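Local atomic coordinates of thioredoxin (Bacillus cereus, PDB entry 3ZIT), a protein that probably carries electrons by thiol-disulfide exchange, as a small member of the thioredoxin superfamily with a disulfide-forming pair of cysteines. Residues B[6-9]-B[14-17]; B[21-24]-B[28-31]; B[32-35]-B[40-43]; B[56-61]-B[72-77]. The protein carries 1 engineered substitution. One frame throughout, in Å; residues are numbered along the deposited sequence.

From the N terminus, contact 1 comes first: it closes the loop between strand 4-8 and the start of helix 13-24, beside the disulfide. Contact 2 follows at the other end of that helix, where the chain turns back into strand 30-33, and contact 3 closes the next loop, from that strand to helix 38-47. Contact 4 spans a longer path, bringing the strand 55-58 hairpin against helix 68-75. The four follow in series, none nested or crossed. Contacts 1 and 2 meet through V6, L22 and Y29, contacts 2 and 4 through L22 and L75. Contact 3, with helix 38-47, lies on the opposite sheet face, about 19 Å from contact 4 between centres.

Contact 1: B[6-9]-B[14-17]; sequences VYAQ and PCVI. Engineered in segment 6-9: A8 (natural residue Thr).
The sulfur of C15 is held from two directions: covalently by C12 SG, its disulfide partner, and by packing against the end of strand 4-8. There SG lies 3.8 Å from A8 CA and equally 3.8 Å from Q9 N, a contact of the sulfur with the main chain. The torsion about the first side-chain bond (chi1 -62°) sets SG opposite the carbonyl carbon of C15, and this swings the sulfur off the helix flank toward the strand. Behind it, the methylene does the apolar work: C15 CB meets A8 CB at 3.9 Å. A8 is an engineered residue, threonine in the natural sequence, and here a lone methyl faces the cysteine. Cysteine suits its place because a short side chain with a large, polarisable sulfur can both reach C12 and pack closely against backbone. Q9 touches the sulfur through its main chain; its side chain sets out away from the helix, and OE1 accepts a hydrogen bond from K35. T53, in a loop, packs against both C15 and Q9. The contact thus joins the C-terminal end of strand 4-8 to the first turn of helix 13-24, with backbone hydrogen bonds from A8 to F32 of strand 30-33 and to V34 just after it, while Y7, on the other face of the sheet, is turned to helix 38-47.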
ATOM      1  N   VAL B   6       9.274   8.173   8.754  1.00  7.74           N
ATOM      2  CA  VAL B   6       7.878   7.729   8.689  1.00  7.70           C
ATOM      3  C   VAL B   6       7.234   7.927  10.030  1.00  7.33           C
ATOM      4  O   VAL B   6       7.692   7.360  11.019  1.00  9.57           O
ATOM      5  CB  VAL B   6       7.807   6.265   8.251  1.00  9.24           C
ATOM      6  CG1 VAL B   6       6.365   5.789   8.253  1.00 11.22           C
ATOM      7  CG2 VAL B   6       8.463   6.081   6.914  1.00 10.44           C
ATOM      8  N   TYR B   7       6.160   8.702  10.074  1.00  7.33           N
ATOM      9  CA  TYR B   7       5.369   8.913  11.274  1.00  7.79           C
ATOM     10  C   TYR B   7       4.108   8.058  11.193  1.00  7.58           C
ATOM     11  O   TYR B   7       3.333   8.176  10.223  1.00  8.10           O
ATOM     12  CB  TYR B   7       5.011  10.397  11.446  1.00  7.98           C
ATOM     13  CG  TYR B   7       6.263  11.235  11.706  1.00  8.72           C
ATOM     14  CD1 TYR B   7       7.084  11.634  10.696  1.00  9.70           C
ATOM     15  CD2 TYR B   7       6.655  11.478  13.012  1.00  9.39           C
ATOM     16  CE1 TYR B   7       8.315  12.229  10.936  1.00  9.84           C
ATOM     17  CE2 TYR B   7       7.878  12.081  13.285  1.00 10.78           C
ATOM     18  CZ  TYR B   7       8.705  12.432  12.278  1.00  9.85           C
ATOM     19  OH  TYR B   7       9.935  12.999  12.576  1.00 12.16           O
ATOM     20  N   ALA B   8       3.921   7.218  12.217  1.00  8.12           N
ATOM     21  CA  ALA B   8       2.857   6.244  12.214  1.00  8.89           C
ATOM     22  C   ALA B   8       2.244   6.160  13.619  1.00  9.63           C
ATOM     23  O   ALA B   8       2.712   6.826  14.536  1.00  9.93           O
ATOM     24  CB  ALA B   8       3.378   4.855  11.812  1.00 12.18           C
ATOM     25  N   GLN B   9       1.237   5.349  13.765  1.00 11.75           N
ATOM     26  CA  GLN B   9       0.635   5.057  15.071  1.00 13.35           C
ATOM     27  C   GLN B   9      -0.042   3.694  14.939  1.00 13.75           C
ATOM     28  O   GLN B   9      -0.253   3.198  13.816  1.00 13.37           O
ATOM     29  CB  GLN B   9      -0.231   6.127  15.600  1.00 14.67           C
ATOM     30  CG  GLN B   9      -1.473   6.296  14.756  1.00 14.75           C
ATOM     31  CD  GLN B   9      -2.482   7.379  15.347  1.00 20.20           C
ATOM     32  OE1 GLN B   9      -2.182   8.292  16.065  1.00 27.10           O
ATOM     33  NE2 GLN B   9      -3.707   7.244  14.946  1.00 26.38           N
ATOM     34  N   PRO B  14      -3.535   2.546   6.933  1.00 10.64           N
ATOM     35  CA  PRO B  14      -2.787   3.239   5.887  1.00 10.74           C
ATOM     36  C   PRO B  14      -1.302   3.345   6.214  1.00  8.61           C
ATOM     37  O   PRO B  14      -0.455   3.311   5.340  1.00  9.13           O
ATOM     38  CB  PRO B  14      -3.478   4.624   5.824  1.00 11.42           C
ATOM     39  CG  PRO B  14      -4.906   4.309   6.350  1.00 13.51           C
ATOM     40  CD  PRO B  14      -4.689   3.363   7.405  1.00 12.28           C
ATOM     41  N   CYS B  15      -0.982   3.481   7.527  1.00  8.89           N
ATOM     42  CA  CYS B  15       0.420   3.459   7.935  1.00  8.74           C
ATOM     43  C   CYS B  15       1.101   2.144   7.649  1.00  8.22           C
ATOM     44  O   CYS B  15       2.236   2.122   7.193  1.00  9.24           O
ATOM     45  CB  CYS B  15       0.512   3.641   9.473  1.00 11.66           C
ATOM     46  SG  CYS B  15      -0.140   5.202  10.177  1.00 13.32           S
ATOM     47  N   VAL B  16       0.388   1.073   7.888  1.00  9.95           N
ATOM     48  CA  VAL B  16       0.939  -0.268   7.605  1.00 11.89           C
ATOM     49  C   VAL B  16       1.170  -0.426   6.111  1.00 10.55           C
ATOM     50  O   VAL B  16       2.225  -0.958   5.738  1.00 11.92           O
ATOM     51  CB  VAL B  16      -0.036  -1.382   8.077  1.00 15.77           C
ATOM     52  CG1 VAL B  16       0.413  -2.756   7.555  1.00 20.44           C
ATOM     53  CG2 VAL B  16      -0.095  -1.368   9.559  1.00 19.17           C
ATOM     54  N   ILE B  17       0.216   0.007   5.304  1.00 11.19           N
ATOM     55  CA  ILE B  17       0.355  -0.056   3.859  1.00 11.08           C
ATOM     56  C   ILE B  17       1.566   0.731   3.408  1.00  9.21           C
ATOM     57  O   ILE B  17       2.368   0.263   2.611  1.00 10.08           O
ATOM     58  CB  ILE B  17      -0.921   0.332   3.141  1.00 13.19           C
ATOM     59  CG1 ILE B  17      -2.039  -0.619   3.547  1.00 16.63           C
ATOM     60  CG2 ILE B  17      -0.658   0.524   1.636  1.00 15.50           C
ATOM     61  CD1 ILE B  17      -3.390  -0.063   3.240  1.00 20.36           C
TER

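Contact 2: B[21-24]-B[28-31]; sequences FLKH and AYEE
L22 lies against the ring of Y29 with two of its carbons. Its CB comes to the rim, 3.7 Å from Y29 CE1, while the methyl CD1 sits over one face, 4.3 Å from the centroid and 22° off the ring normal, a CH-pi contact displaced from the centre. K23 approaches differently, at the edge: K23 CG is 3.3 Å from Y29 OH, near the plane of the ring, and K23 CD follows behind it. This is contact of methylenes with an oxygen, for the ammonium group bends away to a salt bridge with E20. Lysine fits such a margin, since its stem packs while its charge stays outside. The ring is turned toward L22 and K23 by chi1 of Y29 (64°), which tucks CG between the backbone N and the carbonyl carbon. Farther out, I4 and V6 of strand 4-8 pack against Y29, and V6, V27 and L75 also touch L22, so a branched leucine faces the interior where lysine faces water. E31 also reaches back to the helix, by a salt bridge with K19. Here the chain leaves the helix and returns to the sheet in the beta-alpha-beta crossover of strand 4-8, helix 13-24 and strand 30-33, the N-terminal unit of the thioredoxin fold.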
ATOM      1  N   PHE B  21       4.817  -0.953   1.732  1.00  9.51           N
ATOM      2  CA  PHE B  21       5.227  -0.436   0.419  1.00  9.48           C
ATOM      3  C   PHE B  21       6.760  -0.064   0.463  1.00  8.15           C
ATOM      4  O   PHE B  21       7.500  -0.392  -0.435  1.00  9.62           O
ATOM      5  CB  PHE B  21       4.336   0.709   0.048  1.00  9.97           C
ATOM      6  CG  PHE B  21       4.797   1.458  -1.183  1.00 12.53           C
ATOM      7  CD1 PHE B  21       4.470   0.900  -2.451  1.00 18.58           C
ATOM      8  CD2 PHE B  21       5.524   2.598  -1.107  1.00 16.62           C
ATOM      9  CE1 PHE B  21       4.870   1.462  -3.639  1.00 21.35           C
ATOM     10  CE2 PHE B  21       5.979   3.246  -2.329  1.00 18.32           C
ATOM     11  CZ  PHE B  21       5.569   2.616  -3.548  1.00 20.53           C
ATOM     12  N   LEU B  22       7.114   0.710   1.455  1.00  9.01           N
ATOM     13  CA  LEU B  22       8.518   1.110   1.580  1.00  8.86           C
ATOM     14  C   LEU B  22       9.422  -0.094   1.772  1.00  8.98           C
ATOM     15  O   LEU B  22      10.487  -0.149   1.132  1.00 10.00           O
ATOM     16  CB  LEU B  22       8.672   2.077   2.760  1.00  9.80           C
ATOM     17  CG  LEU B  22       8.019   3.403   2.562  1.00  9.87           C
ATOM     18  CD1 LEU B  22       8.078   4.186   3.932  1.00 12.27           C
ATOM     19  CD2 LEU B  22       8.497   4.204   1.405  1.00 13.33           C
ATOM     20  N   LYS B  23       9.034  -1.069   2.583  1.00  9.04           N
ATOM     21  CA  LYS B  23       9.816  -2.303   2.743  1.00 10.58           C
ATOM     22  C   LYS B  23       9.937  -3.047   1.463  1.00 10.04           C
ATOM     23  O   LYS B  23      10.998  -3.561   1.106  1.00 11.17           O
ATOM     24  CB  LYS B  23       9.268  -3.151   3.844  1.00 12.46           C
ATOM     25  CG  LYS B  23       9.466  -2.675   5.199  1.00 15.85           C
ATOM     26  CD  LYS B  23       8.539  -3.429   6.180  1.00 25.88           C
ATOM     27  CE  LYS B  23       9.115  -4.507   7.002  1.00 38.21           C
ATOM     28  NZ  LYS B  23       7.890  -4.939   7.772  1.00 32.73           N
ATOM     29  N   HIS B  24       8.838  -3.194   0.742  1.00 10.67           N
ATOM     30  CA  HIS B  24       8.912  -3.937  -0.526  1.00 12.83           C
ATOM     31  C   HIS B  24       9.846  -3.293  -1.556  1.00 10.90           C
ATOM     32  O   HIS B  24      10.450  -3.999  -2.375  1.00 12.81           O
ATOM     33  CB  HIS B  24       7.501  -4.046  -1.089  1.00 13.07           C
ATOM     34  CG  HIS B  24       7.483  -4.957  -2.259  1.00 16.76           C
ATOM     35  ND1 HIS B  24       7.840  -6.283  -2.189  1.00 21.25           N
ATOM     36  CD2 HIS B  24       7.367  -4.636  -3.550  1.00 23.45           C
ATOM     37  CE1 HIS B  24       7.813  -6.758  -3.421  1.00 22.04           C
ATOM     38  NE2 HIS B  24       7.503  -5.780  -4.261  1.00 22.43           N
ATOM     39  N   ALA B  28      15.370   2.773   2.847  1.00  9.31           N
ATOM     40  CA  ALA B  28      16.072   2.874   4.146  1.00 10.28           C
ATOM     41  C   ALA B  28      15.439   3.974   4.946  1.00  9.27           C
ATOM     42  O   ALA B  28      15.959   5.042   5.055  1.00 15.71           O
ATOM     43  CB  ALA B  28      17.530   3.153   3.910  1.00 13.69           C
ATOM     44  N   TYR B  29      14.330   3.706   5.632  1.00 12.30           N
ATOM     45  CA  TYR B  29      13.602   4.686   6.450  1.00 11.32           C
ATOM     46  C   TYR B  29      13.778   4.450   7.951  1.00 10.66           C
ATOM     47  O   TYR B  29      14.160   3.340   8.375  1.00 12.32           O
ATOM     48  CB  TYR B  29      12.086   4.681   6.130  1.00 11.23           C
ATOM     49  CG  TYR B  29      11.383   3.439   6.429  1.00 10.18           C
ATOM     50  CD1 TYR B  29      11.294   2.433   5.510  1.00 12.50           C
ATOM     51  CD2 TYR B  29      10.756   3.223   7.671  1.00 10.80           C
ATOM     52  CE1 TYR B  29      10.598   1.216   5.798  1.00 14.06           C
ATOM     53  CE2 TYR B  29      10.054   2.073   7.970  1.00 12.43           C
ATOM     54  CZ  TYR B  29       9.986   1.058   7.025  1.00 13.99           C
ATOM     55  OH  TYR B  29       9.276  -0.099   7.315  1.00 18.49           O
ATOM     56  N   GLU B  30      13.495   5.469   8.745  1.00 10.33           N
ATOM     57  CA  GLU B  30      13.339   5.397  10.219  1.00 11.79           C
ATOM     58  C   GLU B  30      11.914   5.715  10.536  1.00 10.41           C
ATOM     59  O   GLU B  30      11.343   6.655   9.959  1.00 12.43           O
ATOM     60  CB  GLU B  30      14.276   6.364  10.902  1.00 15.96           C
ATOM     61  CG  GLU B  30      15.740   6.062  10.613  1.00 21.64           C
ATOM     62  CD  GLU B  30      16.655   6.657  11.647  1.00 35.74           C
ATOM     63  OE1 GLU B  30      16.185   7.078  12.764  1.00 33.90           O
ATOM     64  OE2 GLU B  30      17.866   6.618  11.392  1.00 37.23           O
ATOM     65  N   GLU B  31      11.312   4.991  11.463  1.00  9.38           N
ATOM     66  CA  GLU B  31       9.952   5.216  11.821  1.00  9.28           C
ATOM     67  C   GLU B  31       9.788   5.723  13.208  1.00  8.29           C
ATOM     68  O   GLU B  31      10.666   5.511  14.117  1.00  9.76           O
ATOM     69  CB  GLU B  31       9.062   4.019  11.648  1.00 10.27           C
ATOM     70  CG  GLU B  31       9.317   2.941  12.681  1.00 13.00           C
ATOM     71  CD  GLU B  31       8.562   1.790  12.257  1.00 17.08           C
ATOM     72  OE1 GLU B  31       7.298   1.761  12.475  1.00 22.13           O
ATOM     73  OE2 GLU B  31       9.019   1.031  11.440  1.00 18.28           O
TER

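Contact 3: B[32-35]-B[40-43]; sequences FDVK and ARNR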
ATOM      1  N   PHE B  32       8.652   6.373  13.516  1.00  8.32           N
ATOM      2  CA  PHE B  32       8.301   6.885  14.784  1.00  8.57           C
ATOM      3  C   PHE B  32       6.838   6.615  15.033  1.00  9.56           C
ATOM      4  O   PHE B  32       6.037   6.716  14.115  1.00 13.48           O
ATOM      5  CB  PHE B  32       8.517   8.373  14.910  1.00 10.60           C
ATOM      6  CG  PHE B  32       9.902   8.759  14.582  1.00 10.91           C
ATOM      7  CD1 PHE B  32      10.894   8.684  15.565  1.00 13.47           C
ATOM      8  CD2 PHE B  32      10.290   9.084  13.301  1.00 12.51           C
ATOM      9  CE1 PHE B  32      12.213   8.995  15.231  1.00 15.37           C
ATOM     10  CE2 PHE B  32      11.596   9.405  12.950  1.00 18.18           C
ATOM     11  CZ  PHE B  32      12.577   9.311  13.939  1.00 17.18           C
ATOM     12  N   ASP B  33       6.484   6.289  16.287  1.00  9.52           N
ATOM     13  CA  ASP B  33       5.093   6.061  16.732  1.00  9.65           C
ATOM     14  C   ASP B  33       4.667   7.266  17.504  1.00  9.72           C
ATOM     15  O   ASP B  33       5.179   7.511  18.573  1.00 11.42           O
ATOM     16  CB  ASP B  33       5.061   4.783  17.527  1.00 11.43           C
ATOM     17  CG  ASP B  33       3.656   4.423  18.018  1.00 12.21           C
ATOM     18  OD1 ASP B  33       2.921   5.291  18.400  1.00 12.68           O
ATOM     19  OD2 ASP B  33       3.374   3.175  18.063  1.00 16.21           O
ATOM     20  N   VAL B  34       3.755   8.057  16.927  1.00  9.20           N
ATOM     21  CA  VAL B  34       3.354   9.310  17.534  1.00  9.37           C
ATOM     22  C   VAL B  34       2.464   9.151  18.733  1.00 10.44           C
ATOM     23  O   VAL B  34       2.167  10.124  19.393  1.00 13.53           O
ATOM     24  CB  VAL B  34       2.808  10.293  16.477  1.00 10.39           C
ATOM     25  CG1 VAL B  34       3.799  10.588  15.417  1.00 10.74           C
ATOM     26  CG2 VAL B  34       1.462   9.836  15.891  1.00 12.22           C
ATOM     27  N   LYS B  35       1.938   7.944  18.998  1.00 10.42           N
ATOM     28  CA  LYS B  35       1.219   7.728  20.256  1.00 11.67           C
ATOM     29  C   LYS B  35       2.226   7.506  21.375  1.00 11.28           C
ATOM     30  O   LYS B  35       2.027   7.954  22.487  1.00 14.42           O
ATOM     31  CB  LYS B  35       0.270   6.534  20.121  1.00 13.37           C
ATOM     32  CG  LYS B  35      -0.991   6.797  19.335  1.00 16.10           C
ATOM     33  CD  LYS B  35      -1.964   7.603  20.173  1.00 19.43           C
ATOM     34  CE  LYS B  35      -3.311   7.679  19.410  1.00 22.09           C
ATOM     35  NZ  LYS B  35      -3.321   8.820  18.439  1.00 32.62           N
ATOM     36  N   ALA B  40       8.150  12.859  18.759  1.00 12.31           N
ATOM     37  CA  ALA B  40       7.775  12.584  17.385  1.00 10.94           C
ATOM     38  C   ALA B  40       6.388  13.206  17.056  1.00  9.62           C
ATOM     39  O   ALA B  40       6.227  13.813  15.989  1.00  9.90           O
ATOM     40  CB  ALA B  40       7.739  11.090  17.138  1.00 10.49           C
ATOM     41  N   ARG B  41       5.457  13.083  17.986  1.00 10.54           N
ATOM     42  CA  ARG B  41       4.139  13.691  17.794  0.50 10.58           C
ATOM     43  C   ARG B  41       4.260  15.185  17.598  1.00 10.68           C
ATOM     44  O   ARG B  41       3.586  15.800  16.752  1.00 10.90           O
ATOM     45  CB  ARG B  41       3.248  13.324  18.967  0.50 12.10           C
ATOM     46  CG  ARG B  41       1.880  13.918  18.858  0.50 11.58           C
ATOM     47  CD  ARG B  41       1.136  13.635  20.120  0.50 14.06           C
ATOM     48  NE  ARG B  41      -0.293  13.700  20.001  0.50 15.92           N
ATOM     49  CZ  ARG B  41      -1.104  12.730  19.582  0.50 14.54           C
ATOM     50  NH1 ARG B  41      -0.659  11.510  19.190  0.50 16.12           N
ATOM     51  NH2 ARG B  41      -2.396  12.995  19.541  0.50 15.17           N
ATOM     52  N   ASN B  42       5.121  15.819  18.421  1.00 12.02           N
ATOM     53  CA  ASN B  42       5.294  17.263  18.304  1.00 13.20           C
ATOM     54  C   ASN B  42       5.968  17.634  17.002  1.00 11.88           C
ATOM     55  O   ASN B  42       5.590  18.657  16.427  1.00 13.57           O
ATOM     56  CB  ASN B  42       6.095  17.730  19.527  1.00 17.67           C
ATOM     57  CG  ASN B  42       5.226  17.811  20.764  1.00 25.08           C
ATOM     58  OD1 ASN B  42       4.011  17.850  20.659  1.00 29.91           O
ATOM     59  ND2 ASN B  42       5.850  17.838  21.930  1.00 32.51           N
ATOM     60  N   ARG B  43       6.922  16.837  16.516  1.00 11.31           N
ATOM     61  CA  ARG B  43       7.458  17.150  15.220  1.00 11.73           C
ATOM     62  C   ARG B  43       6.397  17.055  14.083  1.00 10.36           C
ATOM     63  O   ARG B  43       6.333  17.937  13.238  1.00 11.27           O
ATOM     64  CB  ARG B  43       8.639  16.236  14.814  1.00 12.66           C
ATOM     65  CG  ARG B  43       9.829  16.414  15.752  1.00 13.89           C
ATOM     66  CD  ARG B  43      11.070  15.770  15.170  1.00 14.79           C
ATOM     67  NE  ARG B  43      10.944  14.288  14.988  1.00 13.27           N
ATOM     68  CZ  ARG B  43      11.078  13.383  15.947  1.00 12.33           C
ATOM     69  NH1 ARG B  43      11.399  13.674  17.215  1.00 14.05           N
ATOM     70  NH2 ARG B  43      10.943  12.104  15.638  1.00 14.04           N
TER
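R43 and F32 form a cation-pi pair. R43 NH2 stands 3.3 Å above the plane of the F32 ring and over its centre, with R43 CZ 4.7 Å from the centroid and 11° off the normal. Guanidinium and ring planes are 75° apart, so the cation meets the face with one nitrogen in place of lying flat on it. A bend at chi3 (-63°) turns the arginine back over the ring, and Y7 OH, hydrogen-bonded to R43 NE, probably steadies that pose.

Hydrogen bonding adds a second link. R41 NH1 gives a bond of 3.2 Å to V34 O; the oxygen lies close to the guanidinium plane, but the donor stands above the carbonyl plane. R41 was modelled in two conformations, and the bond is described for one. Within segment 32-35, D33 OD1 accepts from K35 N at 2.9 Å, an Asx turn that shapes the exit from the strand.

Apolar contacts accompany these bonds. A40 CB touches F32 CB at 3.6 Å, a closeness suited to the smallest side chain on this helix flank, while V34 CB meets R41 CB at 3.9 Å and V34 CG1 lies 4.3 Å from A40 CB.

In the same conformer of R41, two like charges come near each other, K35 NZ and R41 NH1; the lysine's bond to Q9 probably eases this.

Helix 38-47 is thereby fastened to the end of strand 30-33, with Y7 of the adjoining strand 4-8 packed against F32, V34 and A40.

Contact 4: B[56-61]-B[72-77]; sequences VVIDGE and QQLLNI
I58 and L74 have the most surface buried here, with L75 next, and the isoleucine is the hub of the three. I58 CD1 lies 3.8 Å from L74 CB and 3.9 Å from L75 CD2, so its outermost methyl enters the angle between two consecutive leucines of the helix. Its other branch, CG2, presses on the same L75 methyl at 3.9 Å and also approaches L74 O. With chi1 at -58°, CG1 stands opposite the carbonyl carbon and CG2 opposite the backbone N, an arrangement that lets both branches face the helix. Beta-branched isoleucine suits a strand, and here its two branches both touch the helix.

L74 also reaches E61, at the start of the hairpin's second strand: L74 CD1 meets E61 CG at 3.7 Å, crossing the glutamate at about a right angle. E61 was modelled in two conformations, so this touch describes one of them. The end of L75 comes round to I58.

I58 and E61 are paired by backbone bonds, I58 N to E61 O at 2.8 Å and E61 N to I58 O at 2.9 Å, closing a type I' turn whose corner residues, D59 and G60, both have positive phi. Glycine suits its corner, since at G60's backbone angles a CB would press on the carbonyl O of D59. On the helix side, N76 also takes positive phi in a Schellman motif.

Since the touches are between hydrocarbon groups, apart from one carbonyl oxygen, attachment rests on burial of apolar surface, while backbone hydrogen bonds hold the turns and the sheet.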
ATOM      1  N   VAL B  56       5.179  11.036   5.773  1.00  6.40           N
ATOM      2  CA  VAL B  56       6.534  10.661   5.467  1.00  6.98           C
ATOM      3  C   VAL B  56       7.271  11.953   5.129  1.00  7.10           C
ATOM      4  O   VAL B  56       6.735  12.800   4.409  1.00  8.41           O
ATOM      5  CB  VAL B  56       6.587   9.674   4.308  1.00  7.80           C
ATOM      6  CG1 VAL B  56       8.019   9.210   4.035  1.00  8.57           C
ATOM      7  CG2 VAL B  56       5.726   8.444   4.607  1.00  9.08           C
ATOM      8  N   VAL B  57       8.525  12.082   5.625  1.00  7.69           N
ATOM      9  CA  VAL B  57       9.367  13.239   5.340  1.00  8.67           C
ATOM     10  C   VAL B  57      10.556  12.704   4.553  1.00  8.60           C
ATOM     11  O   VAL B  57      11.264  11.824   5.020  1.00  9.92           O
ATOM     12  CB  VAL B  57       9.761  13.983   6.607  1.00 10.40           C
ATOM     13  CG1 VAL B  57      10.518  15.232   6.203  1.00 14.50           C
ATOM     14  CG2 VAL B  57       8.522  14.333   7.395  1.00 11.75           C
ATOM     15  N   ILE B  58      10.768  13.254   3.334  1.00  8.92           N
ATOM     16  CA  ILE B  58      11.784  12.754   2.425  1.00  9.63           C
ATOM     17  C   ILE B  58      12.721  13.910   2.125  1.00  9.12           C
ATOM     18  O   ILE B  58      12.363  14.839   1.388  1.00  9.83           O
ATOM     19  CB  ILE B  58      11.180  12.224   1.159  1.00 10.67           C
ATOM     20  CG1 ILE B  58      10.192  11.105   1.493  1.00 11.78           C
ATOM     21  CG2 ILE B  58      12.287  11.733   0.189  1.00 11.84           C
ATOM     22  CD1 ILE B  58       9.290  10.695   0.455  1.00 16.47           C
ATOM     23  N   ASP B  59      13.931  13.883   2.718  1.00 10.82           N
ATOM     24  CA  ASP B  59      14.882  14.992   2.535  1.00 11.59           C
ATOM     25  C   ASP B  59      14.230  16.340   2.825  1.00 11.92           C
ATOM     26  O   ASP B  59      14.502  17.332   2.124  1.00 14.96           O
ATOM     27  CB  ASP B  59      15.483  14.923   1.136  1.00 13.79           C
ATOM     28  CG  ASP B  59      16.832  15.561   1.059  1.00 19.89           C
ATOM     29  OD1 ASP B  59      17.508  15.740   2.100  1.00 21.74           O
ATOM     30  OD2 ASP B  59      17.210  15.900  -0.093  1.00 25.60           O
ATOM     31  N   GLY B  60      13.390  16.378   3.849  1.00 11.81           N
ATOM     32  CA  GLY B  60      12.715  17.619   4.248  1.00 11.65           C
ATOM     33  C   GLY B  60      11.342  17.814   3.681  1.00 12.03           C
ATOM     34  O   GLY B  60      10.616  18.657   4.160  1.00 14.63           O
ATOM     35  N   GLU B  61      10.978  17.074   2.635  1.00 10.52           N
ATOM     36  CA  GLU B  61       9.675  17.313   1.998  0.50 10.57           C
ATOM     37  C   GLU B  61       8.621  16.440   2.704  1.00 10.04           C
ATOM     38  O   GLU B  61       8.778  15.212   2.812  1.00 10.86           O
ATOM     39  CB  GLU B  61       9.772  16.935   0.560  0.50 11.07           C
ATOM     40  CG  GLU B  61       8.480  17.045  -0.212  0.50  9.20           C
ATOM     41  CD  GLU B  61       8.327  18.318  -0.873  0.50 13.72           C
ATOM     42  OE1 GLU B  61       9.305  18.867  -1.279  0.50 19.55           O
ATOM     43  OE2 GLU B  61       7.157  18.657  -1.147  0.50 21.47           O
ATOM     44  N   GLN B  72       6.389   7.517  -4.339  1.00 13.58           N
ATOM     45  CA  GLN B  72       7.197   6.877  -5.335  1.00 15.77           C
ATOM     46  C   GLN B  72       8.034   7.911  -6.043  1.00 14.53           C
ATOM     47  O   GLN B  72       9.213   7.657  -6.313  1.00 16.89           O
ATOM     48  CB  GLN B  72       6.319   6.191  -6.368  1.00 20.52           C
ATOM     49  CG  GLN B  72       5.765   4.923  -5.990  1.00 27.02           C
ATOM     50  CD  GLN B  72       5.259   4.207  -7.208  1.00 30.18           C
ATOM     51  OE1 GLN B  72       5.364   3.007  -7.287  1.00 31.21           O
ATOM     52  NE2 GLN B  72       4.695   4.939  -8.155  1.00 38.17           N
ATOM     53  N   GLN B  73       7.416   9.037  -6.477  1.00 13.19           N
ATOM     54  CA  GLN B  73       8.125  10.067  -7.190  0.50 12.55           C
ATOM     55  C   GLN B  73       9.268  10.632  -6.364  1.00 12.45           C
ATOM     56  O   GLN B  73      10.372  10.692  -6.814  1.00 13.93           O
ATOM     57  CB  GLN B  73       7.132  11.225  -7.548  0.50 12.28           C
ATOM     58  CG  GLN B  73       6.123  11.013  -8.669  0.50 11.06           C
ATOM     59  CD  GLN B  73       4.932  11.962  -8.670  0.50 11.02           C
ATOM     60  OE1 GLN B  73       4.883  13.160  -8.155  0.50  9.66           O
ATOM     61  NE2 GLN B  73       3.905  11.436  -9.322  0.50 13.21           N
ATOM     62  N   LEU B  74       8.983  10.997  -5.132  1.00 10.82           N
ATOM     63  CA  LEU B  74      10.017  11.636  -4.286  1.00 11.20           C
ATOM     64  C   LEU B  74      11.148  10.700  -3.897  1.00 10.93           C
ATOM     65  O   LEU B  74      12.239  11.122  -3.626  1.00 11.64           O
ATOM     66  CB  LEU B  74       9.371  12.233  -3.050  1.00 11.65           C
ATOM     67  CG  LEU B  74       8.499  13.444  -3.289  1.00 12.40           C
ATOM     68  CD1 LEU B  74       7.864  13.859  -2.000  1.00 16.72           C
ATOM     69  CD2 LEU B  74       9.200  14.632  -4.008  1.00 17.28           C
ATOM     70  N   LEU B  75      10.877   9.395  -3.858  1.00 10.75           N
ATOM     71  CA  LEU B  75      11.875   8.435  -3.424  1.00 10.03           C
ATOM     72  C   LEU B  75      12.691   8.011  -4.581  1.00 11.11           C
ATOM     73  O   LEU B  75      13.695   7.283  -4.354  1.00 12.34           O
ATOM     74  CB  LEU B  75      11.239   7.266  -2.751  1.00 11.50           C
ATOM     75  CG  LEU B  75      10.710   7.597  -1.363  1.00 11.41           C
ATOM     76  CD1 LEU B  75       9.752   6.497  -0.877  1.00 15.22           C
ATOM     77  CD2 LEU B  75      11.801   7.870  -0.331  1.00 14.15           C
ATOM     78  N   ASN B  76      12.355   8.384  -5.816  1.00 11.97           N
ATOM     79  CA  ASN B  76      13.186   8.025  -6.964  1.00 13.03           C
ATOM     80  C   ASN B  76      13.352   6.539  -7.095  1.00 13.32           C
ATOM     81  O   ASN B  76      14.425   6.057  -7.428  1.00 14.57           O
ATOM     82  CB  ASN B  76      14.590   8.737  -7.011  1.00 13.86           C
ATOM     83  CG  ASN B  76      14.386  10.209  -7.021  1.00 15.11           C
ATOM     84  OD1 ASN B  76      13.569  10.736  -7.766  1.00 16.95           O
ATOM     85  ND2 ASN B  76      15.186  10.884  -6.198  1.00 19.40           N
ATOM     86  N   ILE B  77      12.229   5.825  -6.879  1.00 13.64           N
ATOM     87  CA  ILE B  77      12.258   4.342  -6.747  1.00 16.64           C
ATOM     88  C   ILE B  77      11.527   3.621  -7.836  1.00 19.53           C
ATOM     89  O   ILE B  77      11.719   2.403  -7.946  1.00 23.01           O
ATOM     90  CB  ILE B  77      11.781   3.781  -5.414  1.00 15.72           C
ATOM     91  CG1 ILE B  77      10.403   4.295  -5.063  1.00 15.41           C
ATOM     92  CG2 ILE B  77      12.843   3.965  -4.371  1.00 19.08           C
ATOM     93  CD1 ILE B  77       9.733   3.660  -3.886  1.00 17.82           C
TER